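PDB 3VYK: C-type lectin domain family 4, member a4 from Mus musculus, which binds bisected N-glycans through the calcium-dependent C-type lectin domain described here, probably acting as an inhibitory pattern recognition receptor on dendritic cells. Local coordinates for residues V101-N104 with G109-W112. Sequence-based numbering, arbitrary orientation.
Sequences VIIN and GWGW. With NAG (2-acetamido-2-deoxy-beta-D-glucopyranose), chain B; SO4 (sulfate ion), chain E.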
loop_
_atom_site.group_PDB
_atom_site.type_symbol
_atom_site.label_atom_id
_atom_site.label_comp_id
_atom_site.label_asym_id
_atom_site.label_seq_id
_atom_site.Cartn_x
_atom_site.Cartn_y
_atom_site.Cartn_z
ATOM N N VAL A 101 5.098 -2.570 -4.536
ATOM C CA VAL A 101 5.145 -1.137 -4.232
ATOM C C VAL A 101 4.964 -0.894 -2.742
ATOM O O VAL A 101 4.058 -1.472 -2.108
ATOM C CB VAL A 101 4.045 -0.377 -5.009
ATOM C CG1 VAL A 101 4.088 1.128 -4.719
ATOM C CG2 VAL A 101 4.153 -0.613 -6.508
ATOM N N ILE A 102 5.825 -0.031 -2.193
ATOM C CA ILE A 102 5.640 0.468 -0.841
ATOM C C ILE A 102 5.410 1.970 -0.817
ATOM O O ILE A 102 5.850 2.700 -1.707
ATOM C CB ILE A 102 6.837 0.155 0.109
ATOM C CG1 ILE A 102 8.158 0.745 -0.413
ATOM C CG2 ILE A 102 6.907 -1.340 0.388
ATOM C CD1 ILE A 102 9.321 0.617 0.562
ATOM N N ILE A 103 4.707 2.402 0.223
ATOM C CA ILE A 103 4.736 3.789 0.665
ATOM C C ILE A 103 5.928 3.912 1.613
ATOM O O ILE A 103 6.046 3.159 2.581
ATOM C CB ILE A 103 3.437 4.167 1.408
ATOM C CG1 ILE A 103 2.236 4.065 0.469
ATOM C CG2 ILE A 103 3.537 5.572 1.999
ATOM C CD1 ILE A 103 0.902 4.305 1.148
ATOM N N ASN A 104 6.805 4.864 1.335
ATOM C CA ASN A 104 7.871 5.215 2.283
ATOM C C ASN A 104 8.134 6.715 2.306
ATOM O O ASN A 104 7.628 7.475 1.462
ATOM C CB ASN A 104 9.158 4.373 2.063
ATOM C CG ASN A 104 9.859 4.666 0.742
ATOM O OD1 ASN A 104 9.404 5.462 -0.058
ATOM N ND2 ASN A 104 10.994 3.996 0.506
ATOM N N GLY A 109 9.126 14.018 1.287
ATOM C CA GLY A 109 7.836 13.591 1.829
ATOM C C GLY A 109 7.499 12.126 1.580
ATOM O O GLY A 109 8.381 11.315 1.305
ATOM N N TRP A 110 6.217 11.796 1.713
ATOM C CA TRP A 110 5.728 10.442 1.445
ATOM C C TRP A 110 5.561 10.181 -0.019
ATOM O O TRP A 110 5.269 11.087 -0.794
ATOM C CB TRP A 110 4.388 10.232 2.132
ATOM C CG TRP A 110 4.499 10.113 3.617
ATOM C CD1 TRP A 110 4.201 11.087 4.571
ATOM C CD2 TRP A 110 4.923 8.942 4.383
ATOM N NE1 TRP A 110 4.405 10.611 5.834
ATOM C CE2 TRP A 110 4.844 9.331 5.802
ATOM C CE3 TRP A 110 5.359 7.660 4.056
ATOM C CZ2 TRP A 110 5.184 8.456 6.823
ATOM C CZ3 TRP A 110 5.696 6.782 5.094
ATOM C CH2 TRP A 110 5.612 7.176 6.447
ATOM N N GLY A 111 5.722 8.921 -0.414
ATOM C CA GLY A 111 5.501 8.556 -1.809
ATOM C C GLY A 111 5.616 7.065 -2.034
ATOM O O GLY A 111 5.885 6.292 -1.102
ATOM N N TRP A 112 5.409 6.673 -3.282
ATOM C CA TRP A 112 5.478 5.266 -3.673
ATOM C C TRP A 112 6.809 4.938 -4.288
ATOM O O TRP A 112 7.379 5.727 -5.053
ATOM C CB TRP A 112 4.423 4.940 -4.713
ATOM C CG TRP A 112 2.986 5.156 -4.318
ATOM C CD1 TRP A 112 2.448 5.452 -3.066
ATOM C CD2 TRP A 112 1.842 5.041 -5.221
ATOM N NE1 TRP A 112 1.075 5.569 -3.154
ATOM C CE2 TRP A 112 0.651 5.311 -4.414
ATOM C CE3 TRP A 112 1.694 4.760 -6.578
ATOM C CZ2 TRP A 112 -0.633 5.308 -4.974
ATOM C CZ3 TRP A 112 0.404 4.759 -7.120
ATOM C CH2 TRP A 112 -0.726 5.010 -6.329
HETATM C C1 NAG B . 14.691 0.900 -1.138
HETATM C C2 NAG B . 14.027 1.868 -0.147
HETATM C C3 NAG B . 13.884 1.241 1.240
HETATM C C4 NAG B . 13.268 -0.156 1.143
HETATM C C5 NAG B . 13.983 -1.013 0.091
HETATM C C6 NAG B . 13.277 -2.337 -0.164
HETATM C C7 NAG B . 14.417 4.192 -0.823
HETATM C C8 NAG B . 15.365 5.350 -0.801
HETATM N N2 NAG B . 14.806 3.095 -0.173
HETATM O O3 NAG B . 13.044 2.064 2.029
HETATM O O4 NAG B . 13.318 -0.798 2.392
HETATM O O5 NAG B . 13.990 -0.332 -1.150
HETATM O O6 NAG B . 13.679 -3.341 0.744
HETATM O O7 NAG B . 13.340 4.268 -1.431
HETATM S S SO4 E . 3.738 14.681 2.082
HETATM O O1 SO4 E . 2.467 14.140 2.616
HETATM O O2 SO4 E . 4.863 13.915 2.665
HETATM O O3 SO4 E . 3.878 16.111 2.446
HETATM O O4 SO4 E . 3.771 14.530 0.609
#
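The beta hairpin of strands 100-106 and 109-115, which contributes to the sugar-binding surface of this C-type lectin domain, is joined here where Asn104 pairs with Gly111. Asn104 N donates to Gly111 O over 3.0 Å, and Gly111 N returns the bond to Asn104 O, also over 3.0 Å and more bent, with 145° at the hydrogen. Asn104 O takes a second bond from His89 NE2. Beside this hydrogen-bonded pair lies the non-hydrogen-bonded pair Ile103 and Trp112, whose side chains turn to the face of the sheet covered by helix 45-53.

The two branches of Ile103 divide between two tryptophans. With CG1 anti to its own carbonyl carbon (chi1 -63°), Ile103 sends CG1 to 3.8 Å from Trp112 CD1, while its CG2 methyl comes to 3.5 Å from Trp110 CE3, the two side chains crossing at about a right angle. Val101 CG1 adds a methyl 3.8 Å from Trp112 CB. The Trp112 indole is held by a hydrogen bond from NE1 to Gln48 of helix 45-53 and by an edge-to-face stack with Trp88. The six-membered ring of Trp110 reaches the backbone of the opposing strand, with CE3 3.4 Å from Asn104 C, and the Trp110 backbone N binds a sulfate ion, probably from the crystallisation liquor.

In the C-type lectin fold this hairpin leads into the calcium site through Asn113 and Asp114, and Asn104 extends the glycan pocket beside it. With CG between the backbone N and the carbonyl carbon (chi1 67°), the Asn104 amide reaches the sugar, where ND2 donates to two oxygens of one N-acetylglucosamine: the acetamide O7 at 3.1 Å and the hydroxyl O3. Asp119 and His121 bind the same sugar.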